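Local coordinates for scytalidopepsin B (Scytalidium lignicola, PDB 2IFR), which cleaves peptide bonds as a glutamic peptidase of the A4 family, an acid protease from a fungus, at residues Ile83-Ser88 and Phe156-Glu161; Val174-Ala179 and Thr199-Ser204. All coordinates share one frame; numbering follows the deposited sequence.

Overall arrangement
Both contacts belong to one all-beta fold and meet through neighbouring strands 155-169 and 200-205; their centres lie about 18 Å apart. Contact 1 is a surface contact: a carboxylate from the loop 83-88 approaches the cis-proline break in strand 155-169 across strand 16-29, and just 43 Å² is buried. Contact 2 is partly buried, with 97 Å² covered, and brings a leucine of the turn 174-179 against a valine at the start of the last strand. A carboxylate loosely facing a proline ring, with no bond, thus contrasts with methyl-to-methyl packing. The two are joined by Val160 O and Cys203 N, 2.8 Å apart in a probable backbone hydrogen bond of the paired strands.

Contact 1. Residues Ile83-Ser88 and Phe156-Glu161; sequences ISEGDS and FSPAVE
Glu85 and Pro158 come near each other at the protein surface without bonding. Carboxylate oxygen OE2 of Glu85 stands 4.2 Å from CD of Pro158, the ring carbon next to the nitrogen, and 4.4 Å from the carbonyl O of Ser157. No hydrogen bond or salt bridge links the two segments. The approach depends on the extended first torsion of Glu85 (chi1 -165°), followed by a bend at chi2 that brings the acid group nearer to the proline. A long, charged side chain suits this exposed place, where it can reach over strand 16-29 toward the proline while its charge stays at the surface.

Hydrogen bonds shape the loop carrying Glu85. Ser84 to Asp87 form a type II beta turn, closed by Asp87 N donating to Ser84 O at 2.9 Å. Gly86 takes the third position with a positive phi of 88°, a conformation in which a beta carbon would press on the preceding carbonyl oxygen. Asp87 ties the turn a second time: its OD2 accepts from Ser84 N at 2.9 Å, the donor lying well above the carboxylate plane, and also from Asn107 ND2.

The opposing backbone turns through the cis peptide before Pro158, which interrupts strand 155-169. Pro158 O then lies in the ring plane of Phe156, at its edge.

Strand 16-29 runs between the two segments: Gly86 and Asp87 bond to the backbone of Val25, Ser157 bonds to that of Ser27, and the Glu85 side chain touches Ser27 on its way across.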
loop_
_atom_site.group_PDB
_atom_site.type_symbol
_atom_site.label_atom_id
_atom_site.label_comp_id
_atom_site.label_asym_id
_atom_site.label_seq_id
_atom_site.Cartn_x
_atom_site.Cartn_y
_atom_site.Cartn_z
ATOM N N ILE A 83 12.269 -10.655 2.175
ATOM C CA ILE A 83 11.738 -10.380 0.848
ATOM C C ILE A 83 12.797 -10.361 -0.231
ATOM O O ILE A 83 13.860 -9.683 -0.082
ATOM C CB ILE A 83 10.999 -9.050 0.875
ATOM C CG1 ILE A 83 9.912 -9.139 1.936
ATOM C CG2 ILE A 83 10.390 -8.734 -0.497
ATOM C CD1 ILE A 83 9.186 -7.899 2.135
ATOM N N SER A 84 12.544 -11.104 -1.303
ATOM C CA SER A 84 13.461 -11.188 -2.451
ATOM C C SER A 84 12.682 -11.039 -3.774
ATOM O O SER A 84 11.454 -11.347 -3.846
ATOM C CB SER A 84 14.175 -12.537 -2.435
ATOM O OG SER A 84 14.741 -12.751 -1.158
ATOM N N GLU A 85 13.385 -10.609 -4.815
ATOM C CA GLU A 85 12.810 -10.406 -6.128
ATOM C C GLU A 85 12.059 -11.660 -6.530
ATOM O O GLU A 85 12.552 -12.792 -6.330
ATOM C CB GLU A 85 13.942 -10.122 -7.128
ATOM C CG GLU A 85 13.509 -9.549 -8.476
ATOM C CD GLU A 85 12.685 -10.520 -9.300
ATOM O OE1 GLU A 85 13.111 -11.694 -9.429
ATOM O OE2 GLU A 85 11.612 -10.116 -9.832
ATOM N N GLY A 86 10.869 -11.500 -7.069
ATOM C CA GLY A 86 10.126 -12.656 -7.506
ATOM C C GLY A 86 9.255 -13.296 -6.447
ATOM O O GLY A 86 8.391 -14.157 -6.794
ATOM N N ASP A 87 9.427 -12.945 -5.176
ATOM C CA ASP A 87 8.566 -13.577 -4.155
ATOM C C ASP A 87 7.125 -13.152 -4.345
ATOM O O ASP A 87 6.826 -12.075 -4.962
ATOM C CB ASP A 87 8.999 -13.192 -2.747
ATOM C CG ASP A 87 10.321 -13.819 -2.353
ATOM O OD1 ASP A 87 10.811 -14.699 -3.099
ATOM O OD2 ASP A 87 10.858 -13.423 -1.298
ATOM N N SER A 88 6.221 -13.961 -3.831
ATOM C CA SER A 88 4.809 -13.683 -3.932
ATOM C C SER A 88 4.345 -13.383 -2.517
ATOM O O SER A 88 4.465 -14.253 -1.597
ATOM C CB SER A 88 4.112 -14.893 -4.525
ATOM O OG SER A 88 2.723 -14.675 -4.565
ATOM N N PHE A 156 10.969 -0.138 -11.748
ATOM C CA PHE A 156 10.811 -1.524 -11.311
ATOM C C PHE A 156 10.331 -2.381 -12.445
ATOM O O PHE A 156 9.632 -1.881 -13.381
ATOM C CB PHE A 156 9.843 -1.647 -10.106
ATOM C CG PHE A 156 8.471 -1.045 -10.337
ATOM C CD1 PHE A 156 7.438 -1.811 -10.888
ATOM C CD2 PHE A 156 8.200 0.270 -9.951
ATOM C CE1 PHE A 156 6.151 -1.273 -11.049
ATOM C CE2 PHE A 156 6.922 0.824 -10.105
ATOM C CZ PHE A 156 5.884 0.049 -10.660
ATOM N N SER A 157 10.628 -3.667 -12.360
ATOM C CA SER A 157 10.251 -4.591 -13.409
ATOM C C SER A 157 10.221 -6.003 -12.833
ATOM O O SER A 157 11.065 -6.341 -11.958
ATOM C CB SER A 157 11.328 -4.510 -14.513
ATOM O OG SER A 157 11.071 -5.486 -15.488
ATOM N N PRO A 158 9.256 -6.841 -13.236
ATOM C CA PRO A 158 8.168 -6.584 -14.184
ATOM C C PRO A 158 7.118 -5.781 -13.419
ATOM O O PRO A 158 7.386 -5.263 -12.272
ATOM C CB PRO A 158 7.661 -7.983 -14.514
ATOM C CG PRO A 158 7.809 -8.680 -13.132
ATOM C CD PRO A 158 9.205 -8.227 -12.728
ATOM N N ALA A 159 5.933 -5.679 -13.999
ATOM C CA ALA A 159 4.835 -4.948 -13.382
ATOM C C ALA A 159 4.481 -5.559 -12.022
ATOM O O ALA A 159 4.623 -6.816 -11.822
ATOM C CB ALA A 159 3.599 -5.000 -14.303
ATOM N N VAL A 160 4.057 -4.718 -11.082
ATOM C CA VAL A 160 3.622 -5.218 -9.793
ATOM C C VAL A 160 2.130 -5.445 -9.934
ATOM O O VAL A 160 1.330 -4.483 -10.228
ATOM C CB VAL A 160 3.864 -4.224 -8.658
ATOM C CG1 VAL A 160 3.281 -4.797 -7.348
ATOM C CG2 VAL A 160 5.345 -4.016 -8.496
ATOM N N GLU A 161 1.730 -6.697 -9.762
ATOM C CA GLU A 161 0.333 -7.083 -9.892
ATOM C C GLU A 161 -0.295 -7.602 -8.612
ATOM O O GLU A 161 0.219 -8.585 -7.983
ATOM C CB GLU A 161 0.217 -8.163 -10.953
ATOM C CG GLU A 161 0.786 -7.728 -12.258
ATOM C CD GLU A 161 0.373 -8.630 -13.397
ATOM O OE1 GLU A 161 0.798 -8.326 -14.536
ATOM O OE2 GLU A 161 -0.370 -9.627 -13.150
#

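Contact 2. Residues Val174-Ala179 and Thr199-Ser204; sequences VSLDDA and TTVSCS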
loop_
_atom_site.group_PDB
_atom_site.type_symbol
_atom_site.label_atom_id
_atom_site.label_comp_id
_atom_site.label_asym_id
_atom_site.label_seq_id
_atom_site.Cartn_x
_atom_site.Cartn_y
_atom_site.Cartn_z
ATOM N N VAL A 174 -17.070 -6.825 -2.521
ATOM C CA VAL A 174 -17.268 -5.683 -3.426
ATOM C C VAL A 174 -16.372 -5.843 -4.651
ATOM O O VAL A 174 -15.160 -6.212 -4.529
ATOM C CB VAL A 174 -16.915 -4.359 -2.719
ATOM C CG1 VAL A 174 -17.151 -3.173 -3.655
ATOM C CG2 VAL A 174 -17.745 -4.216 -1.449
ATOM N N SER A 175 -16.930 -5.583 -5.825
ATOM C CA SER A 175 -16.201 -5.697 -7.097
ATOM C C SER A 175 -15.279 -4.503 -7.310
ATOM O O SER A 175 -15.543 -3.387 -6.758
ATOM C CB SER A 175 -17.214 -5.763 -8.235
ATOM O OG SER A 175 -16.673 -5.293 -9.451
ATOM N N LEU A 176 -14.212 -4.705 -8.080
ATOM C CA LEU A 176 -13.248 -3.624 -8.415
ATOM C C LEU A 176 -13.762 -2.818 -9.630
ATOM O O LEU A 176 -13.136 -1.800 -10.060
ATOM C CB LEU A 176 -11.885 -4.234 -8.756
ATOM C CG LEU A 176 -10.745 -4.177 -7.725
ATOM C CD1 LEU A 176 -11.279 -4.398 -6.320
ATOM C CD2 LEU A 176 -9.698 -5.227 -8.089
ATOM N N ASP A 177 -14.884 -3.264 -10.186
ATOM C CA ASP A 177 -15.541 -2.633 -11.370
ATOM C C ASP A 177 -15.546 -1.120 -11.362
ATOM O O ASP A 177 -15.102 -0.465 -12.353
ATOM C CB ASP A 177 -17.005 -3.078 -11.471
ATOM C CG ASP A 177 -17.155 -4.510 -11.935
ATOM O OD1 ASP A 177 -18.315 -4.997 -11.975
ATOM O OD2 ASP A 177 -16.122 -5.148 -12.254
ATOM N N ASP A 178 -16.047 -0.541 -10.283
ATOM C CA ASP A 178 -16.150 0.910 -10.203
ATOM C C ASP A 178 -15.039 1.642 -9.468
ATOM O O ASP A 178 -15.236 2.829 -9.085
ATOM C CB ASP A 178 -17.500 1.293 -9.586
ATOM C CG ASP A 178 -17.915 2.717 -9.937
ATOM O OD1 ASP A 178 -17.864 3.064 -11.142
ATOM O OD2 ASP A 178 -18.285 3.487 -9.016
ATOM N N ALA A 179 -13.888 1.006 -9.253
ATOM C CA ALA A 179 -12.776 1.705 -8.548
ATOM C C ALA A 179 -12.229 2.889 -9.350
ATOM O O ALA A 179 -12.200 2.845 -10.626
ATOM C CB ALA A 179 -11.631 0.721 -8.254
ATOM N N THR A 199 -10.118 -9.431 -10.984
ATOM C CA THR A 199 -9.748 -9.309 -9.556
ATOM C C THR A 199 -8.259 -8.954 -9.509
ATOM O O THR A 199 -7.547 -9.216 -8.476
ATOM C CB THR A 199 -10.012 -10.650 -8.777
ATOM O OG1 THR A 199 -9.380 -11.734 -9.468
ATOM C CG2 THR A 199 -11.525 -10.951 -8.703
ATOM N N THR A 200 -7.771 -8.332 -10.585
ATOM C CA THR A 200 -6.342 -7.972 -10.683
ATOM C C THR A 200 -6.118 -6.470 -10.867
ATOM O O THR A 200 -6.822 -5.810 -11.691
ATOM C CB THR A 200 -5.677 -8.716 -11.879
ATOM O OG1 THR A 200 -5.865 -10.123 -11.735
ATOM C CG2 THR A 200 -4.165 -8.417 -11.952
ATOM N N VAL A 201 -5.192 -5.900 -10.102
ATOM C CA VAL A 201 -4.809 -4.478 -10.251
ATOM C C VAL A 201 -3.345 -4.621 -10.689
ATOM O O VAL A 201 -2.460 -5.144 -9.914
ATOM C CB VAL A 201 -4.901 -3.674 -8.937
ATOM C CG1 VAL A 201 -4.381 -2.235 -9.157
ATOM C CG2 VAL A 201 -6.363 -3.602 -8.476
ATOM N N SER A 202 -3.052 -4.203 -11.910
ATOM C CA SER A 202 -1.707 -4.361 -12.458
ATOM C C SER A 202 -1.051 -3.009 -12.690
ATOM O O SER A 202 -1.626 -2.113 -13.400
ATOM C CB SER A 202 -1.800 -5.156 -13.757
ATOM O OG SER A 202 -0.509 -5.286 -14.340
ATOM N N CYS A 203 0.136 -2.823 -12.127
ATOM C CA CYS A 203 0.796 -1.546 -12.248
ATOM C C CYS A 203 2.171 -1.653 -12.882
ATOM O O CYS A 203 3.114 -2.230 -12.261
ATOM C CB CYS A 203 0.951 -0.917 -10.872
ATOM S SG CYS A 203 -0.538 -0.307 -10.013
ATOM N N SER A 204 2.322 -1.092 -14.078
ATOM C CA SER A 204 3.609 -1.108 -14.757
ATOM C C SER A 204 4.364 0.182 -14.494
ATOM O O SER A 204 3.746 1.292 -14.418
ATOM C CB SER A 204 3.424 -1.213 -16.275
ATOM O OG SER A 204 2.967 -2.497 -16.638
#
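At one end of the all-beta fold of this glutamic peptidase, related by clan to the concanavalin-like beta-sandwiches, Leu176 packs on Val201. Leu176 belongs to the connection between strands 172-174 and 180-186, whereas Val201 lies near the beginning of the final strand, 200-205.

The contact is apolar and rests on one branch of the leucine. CD2 of Leu176 touches CG2 of Val201 at 3.7 Å, and the two side chains cross at about a right angle. Leu176 CD2 also lies near the backbone where the strand begins, 4.2 Å from Thr199 C. Val201 has CG1 anti to its backbone N (chi1 176°), which leaves CG2 beside that N and within reach of the leucine. Both residues are buried, and their branched hydrocarbon side chains suit a contact without hydrogen bonds across it. Thr199 and Thr200 point their beta carbons away from the turn and offer it mainly backbone; their hydroxyl-bearing side chains are more exposed than the leucine and valine, which suits threonine.

The leucine opens a type I beta turn from Leu176 to Ala179, in which Ala179 N donates to Leu176 O at 3.0 Å. Just before it, Ser175 OG appears to accept from Asp177 N, as in an ST turn, although the position of this hydroxyl is doubtful.

Around the pair, Phe133 of strand 130-141 touches both side chains. Leu11 of strand 9-12 and Cys165 of strand 155-169 also meet Leu176, while Ala9 and Phe162 meet Val201. Farther along strand 200-205, Cys203 forms a disulfide with Cys194, linking this strand covalently to its neighbour, 189-197.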